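Local atomic coordinates of pyocin S5 (Pseudomonas aeruginosa PAO1, PDB entry 6THK), a protein that kills competing Pseudomonas aeruginosa cells as an imported bacteriocin, probably by forming pores that depolarise the cytoplasmic membrane. Residues A[235-238]-A[239-242]; A[289-292]-A[293-297]. The protein carries 1 engineered substitution. All coordinates share one frame; numbering follows the deposited sequence.

Contact 1: residues A[235-238]-A[239-242]; sequences PTPE and QWLE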
loop_
_atom_site.group_PDB
_atom_site.type_symbol
_atom_site.label_atom_id
_atom_site.label_comp_id
_atom_site.label_asym_id
_atom_site.label_seq_id
_atom_site.Cartn_x
_atom_site.Cartn_y
_atom_site.Cartn_z
ATOM N N PRO A 235 -6.042 1.384 18.960
ATOM C CA PRO A 235 -6.762 0.671 17.896
ATOM C C PRO A 235 -6.563 -0.839 17.899
ATOM O O PRO A 235 -5.463 -1.313 18.137
ATOM C CB PRO A 235 -6.224 1.322 16.617
ATOM C CG PRO A 235 -4.839 1.705 16.954
ATOM C CD PRO A 235 -4.869 2.107 18.415
ATOM N N THR A 236 -7.632 -1.591 17.637
ATOM C CA THR A 236 -7.546 -3.056 17.523
ATOM C C THR A 236 -6.983 -3.334 16.126
ATOM O O THR A 236 -7.165 -2.485 15.245
ATOM C CB THR A 236 -8.939 -3.727 17.669
ATOM O OG1 THR A 236 -9.856 -3.199 16.702
ATOM C CG2 THR A 236 -9.519 -3.611 19.085
ATOM N N PRO A 237 -6.377 -4.495 15.897
ATOM C CA PRO A 237 -5.863 -4.756 14.550
ATOM C C PRO A 237 -6.927 -4.655 13.450
ATOM O O PRO A 237 -6.590 -4.312 12.332
ATOM C CB PRO A 237 -5.326 -6.175 14.665
ATOM C CG PRO A 237 -4.911 -6.279 16.090
ATOM C CD PRO A 237 -5.953 -5.522 16.856
ATOM N N GLU A 238 -8.189 -4.902 13.775
ATOM C CA GLU A 238 -9.262 -4.819 12.788
ATOM C C GLU A 238 -9.551 -3.374 12.397
ATOM O O GLU A 238 -9.997 -3.097 11.291
ATOM C CB GLU A 238 -10.531 -5.469 13.327
ATOM C CG GLU A 238 -10.892 -6.792 12.680
ATOM C CD GLU A 238 -12.299 -7.236 13.029
ATOM O OE1 GLU A 238 -12.455 -8.251 13.736
ATOM O OE2 GLU A 238 -13.256 -6.563 12.596
ATOM N N GLN A 239 -9.312 -2.462 13.328
ATOM C CA GLN A 239 -9.506 -1.026 13.117
ATOM C C GLN A 239 -8.459 -0.433 12.171
ATOM O O GLN A 239 -8.837 0.293 11.241
ATOM C CB GLN A 239 -9.497 -0.268 14.445
ATOM C CG GLN A 239 -10.810 -0.334 15.217
ATOM C CD GLN A 239 -10.642 0.250 16.596
ATOM O OE1 GLN A 239 -10.590 1.470 16.787
ATOM N NE2 GLN A 239 -10.527 -0.611 17.591
ATOM N N TRP A 240 -7.145 -0.729 12.405
ATOM C CA TRP A 240 -6.089 -0.190 11.551
ATOM C C TRP A 240 -6.038 -0.911 10.204
ATOM O O TRP A 240 -5.627 -0.288 9.223
ATOM C CB TRP A 240 -4.713 -0.085 12.242
ATOM C CG TRP A 240 -3.905 -1.341 12.390
ATOM C CD1 TRP A 240 -3.342 -2.083 11.390
ATOM C CD2 TRP A 240 -3.403 -1.887 13.625
ATOM N NE1 TRP A 240 -2.609 -3.123 11.924
ATOM C CE2 TRP A 240 -2.621 -3.021 13.296
ATOM C CE3 TRP A 240 -3.570 -1.550 14.982
ATOM C CZ2 TRP A 240 -2.002 -3.812 14.274
ATOM C CZ3 TRP A 240 -2.955 -2.336 15.947
ATOM C CH2 TRP A 240 -2.183 -3.449 15.591
ATOM N N LEU A 241 -6.540 -2.137 10.139
ATOM C CA LEU A 241 -6.595 -2.865 8.883
ATOM C C LEU A 241 -7.671 -2.227 8.012
ATOM O O LEU A 241 -7.491 -2.075 6.816
ATOM C CB LEU A 241 -6.902 -4.338 9.112
ATOM C CG LEU A 241 -5.691 -5.224 9.380
ATOM C CD1 LEU A 241 -6.111 -6.570 9.933
ATOM C CD2 LEU A 241 -4.846 -5.391 8.135
ATOM N N GLU A 242 -8.794 -1.864 8.624
ATOM C CA GLU A 242 -9.890 -1.192 7.916
ATOM C C GLU A 242 -9.400 0.133 7.281
ATOM O O GLU A 242 -9.676 0.386 6.112
ATOM C CB GLU A 242 -11.069 -0.919 8.860
ATOM C CG GLU A 242 -12.184 -1.944 8.760
ATOM C CD GLU A 242 -13.486 -1.546 9.433
ATOM O OE1 GLU A 242 -14.049 -2.385 10.173
ATOM O OE2 GLU A 242 -13.954 -0.405 9.211
HETATM O O HOH W 1 -12.967 -5.587 10.372
HETATM O O HOH W 2 -15.328 -4.490 11.373
#
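With CG of Trp240 turned between its backbone N and carbonyl carbon (chi1 78°), the indole folds back over the start of the helix and lies against Pro237 and Pro235. CA of Pro237 stands squarely over the six-membered ring of Trp240, 3.7 Å from its centroid and 4° off the normal, a CH-pi contact. The pyrrolidine adds CG of Pro237 at 4.0 Å from CH2 of Trp240, while Pro235, crossing the indole at about a right angle, brings its CG to CE3. Thr236 is the N-cap: a chi1 of 56° turns OG1 toward the first turn, where it accepts a weak bond from Gln239 N (3.5 Å). The amide N of Gln239 also donates to Thr236 O at 2.9 Å, and the i to i+4 bonds begin weakly with Trp240 N to Thr236 O and continue with Leu241 N to Pro237 O. Glu238 and, one turn later, Glu242 send chains extended beyond CG along the same flank, and a water 3.2 Å from Glu238 OE2 and 2.7 Å from Glu242 OE1 probably bridges them. Arg246 forms a salt bridge with OE2 of Glu242 and Arg307 of helix 272-338 a long, weak ion pair with OE2 of Glu238, both probably easing the repulsion. These residues open helix 237-267 beside helix 272-338: Pro237 rests on Arg306, and the buried Leu241 packs on Glu302, Thr303 and Arg306.

Contact 2: residues A[289-292]-A[293-297]; sequences IASL and QARLV
Ile289 and Gln293 lie side by side one turn apart on helix 272-338, in a region predicted to form a coiled coil. The tight part of this turn is its alpha-helical backbone ladder, in which Gln293 N donates to Ile289 O at 2.8 Å and Leu296 N to Leu292 O at 2.9 Å. Between them in sequence, the amides of Ala294 and Arg295 bind the carbonyls of Ala290 and Ser291. Hydrophobic burial falls to Ile289 and Leu292, which meet helix 237-267 through Lys255 and through Ala251 and Ile252, respectively. Side-chain contact within the turn is looser. The extended Gln293 lays its amide beside the CG2 branch of Ile289, with CD 3.8 Å from that methyl, and its chain reaches Lys256 of helix 237-267. Ala290 and Ala294 form the exposed side, small methyls that add little beyond the backbone. On the flank toward helix 214-227, Arg295 leaves the backbone with CG anti to N (chi1 -170°) and bends at chi3 (-45°), and it packs on Gln215, Val218, Gln219 and Leu222. NE of Arg295 is buried without a polar partner. The hydroxyl of Ser291 has its hydrogen bond with Gln215. Toward Arg295 it makes only a looser approach, OG of Ser291 lying at the guanidinium edge, near its plane and 3.6 Å from NH2 of Arg295.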
loop_
_atom_site.group_PDB
_atom_site.type_symbol
_atom_site.label_atom_id
_atom_site.label_comp_id
_atom_site.label_asym_id
_atom_site.label_seq_id
_atom_site.Cartn_x
_atom_site.Cartn_y
_atom_site.Cartn_z
ATOM N N ILE A 289 -0.533 0.471 -9.584
ATOM C CA ILE A 289 -1.836 -0.175 -9.361
ATOM C C ILE A 289 -1.655 -1.644 -8.995
ATOM O O ILE A 289 -2.308 -2.121 -8.069
ATOM C CB ILE A 289 -2.806 0.023 -10.561
ATOM C CG1 ILE A 289 -3.302 1.481 -10.622
ATOM C CG2 ILE A 289 -4.004 -0.939 -10.478
ATOM C CD1 ILE A 289 -3.560 2.034 -12.011
ATOM N N ALA A 290 -0.758 -2.345 -9.704
ATOM C CA ALA A 290 -0.464 -3.744 -9.453
ATOM C C ALA A 290 0.185 -3.930 -8.070
ATOM O O ALA A 290 -0.125 -4.903 -7.385
ATOM C CB ALA A 290 0.426 -4.300 -10.554
ATOM N N SER A 291 1.065 -2.991 -7.659
ATOM C CA SER A 291 1.704 -3.012 -6.347
ATOM C C SER A 291 0.643 -2.822 -5.265
ATOM O O SER A 291 0.677 -3.514 -4.247
ATOM C CB SER A 291 2.752 -1.918 -6.233
ATOM O OG SER A 291 3.119 -1.731 -4.876
ATOM N N LEU A 292 -0.294 -1.882 -5.495
ATOM C CA LEU A 292 -1.399 -1.603 -4.587
ATOM C C LEU A 292 -2.346 -2.787 -4.489
ATOM O O LEU A 292 -2.826 -3.095 -3.405
ATOM C CB LEU A 292 -2.167 -0.365 -5.050
ATOM C CG LEU A 292 -1.564 0.992 -4.711
ATOM C CD1 LEU A 292 -2.260 2.071 -5.474
ATOM C CD2 LEU A 292 -1.677 1.300 -3.222
ATOM N N GLN A 293 -2.632 -3.445 -5.615
ATOM C CA GLN A 293 -3.536 -4.593 -5.655
ATOM C C GLN A 293 -2.964 -5.779 -4.889
ATOM O O GLN A 293 -3.705 -6.436 -4.151
ATOM C CB GLN A 293 -3.892 -4.953 -7.095
ATOM C CG GLN A 293 -5.113 -4.192 -7.603
ATOM C CD GLN A 293 -5.303 -4.233 -9.110
ATOM O OE1 GLN A 293 -6.371 -3.878 -9.626
ATOM N NE2 GLN A 293 -4.272 -4.633 -9.859
ATOM N N ALA A 294 -1.635 -6.001 -5.000
ATOM C CA ALA A 294 -0.895 -7.055 -4.286
ATOM C C ALA A 294 -0.991 -6.831 -2.782
ATOM O O ALA A 294 -1.158 -7.799 -2.042
ATOM C CB ALA A 294 0.571 -7.068 -4.715
ATOM N N ARG A 295 -0.902 -5.540 -2.345
ATOM C CA ARG A 295 -1.014 -5.061 -0.960
ATOM C C ARG A 295 -2.425 -5.325 -0.430
ATOM O O ARG A 295 -2.570 -5.828 0.685
ATOM C CB ARG A 295 -0.732 -3.560 -0.933
ATOM C CG ARG A 295 -0.562 -2.933 0.447
ATOM C CD ARG A 295 -0.042 -1.513 0.311
ATOM N NE ARG A 295 1.053 -1.417 -0.663
ATOM C CZ ARG A 295 2.323 -1.185 -0.353
ATOM N NH1 ARG A 295 2.679 -0.981 0.911
ATOM N NH2 ARG A 295 3.244 -1.130 -1.308
ATOM N N LEU A 296 -3.456 -5.000 -1.250
ATOM C CA LEU A 296 -4.869 -5.198 -0.928
ATOM C C LEU A 296 -5.203 -6.663 -0.650
ATOM O O LEU A 296 -5.920 -6.938 0.309
ATOM C CB LEU A 296 -5.764 -4.612 -2.036
ATOM C CG LEU A 296 -7.279 -4.539 -1.782
ATOM C CD1 LEU A 296 -7.610 -3.853 -0.470
ATOM C CD2 LEU A 296 -7.978 -3.837 -2.921
ATOM N N VAL A 297 -4.644 -7.597 -1.447
ATOM C CA VAL A 297 -4.830 -9.048 -1.284
ATOM C C VAL A 297 -4.337 -9.484 0.113
ATOM O O VAL A 297 -5.060 -10.204 0.822
ATOM C CB VAL A 297 -4.157 -9.853 -2.434
ATOM C CG1 VAL A 297 -4.015 -11.333 -2.082
ATOM C CG2 VAL A 297 -4.922 -9.689 -3.744
#

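How the contacts relate
Contacts 1 and 2 belong to successive helices, 237-267 and 272-338, which pack along one another in the elongated middle of the chain. Their centres are 19 Å apart and their nearest atoms about 8 Å, so they do not touch; each instead meets the partner helix at a different level. Contact 1 marks where the shorter helix begins, whereas contact 2 lies within the long one and also borders helix 214-227. Each has a zinc ion nearby without binding one: the side chain of Glu238 is about 9 Å from a zinc ion, and that of Leu292 about 8 Å from another, near the zinc ligands Glu221 and Glu288.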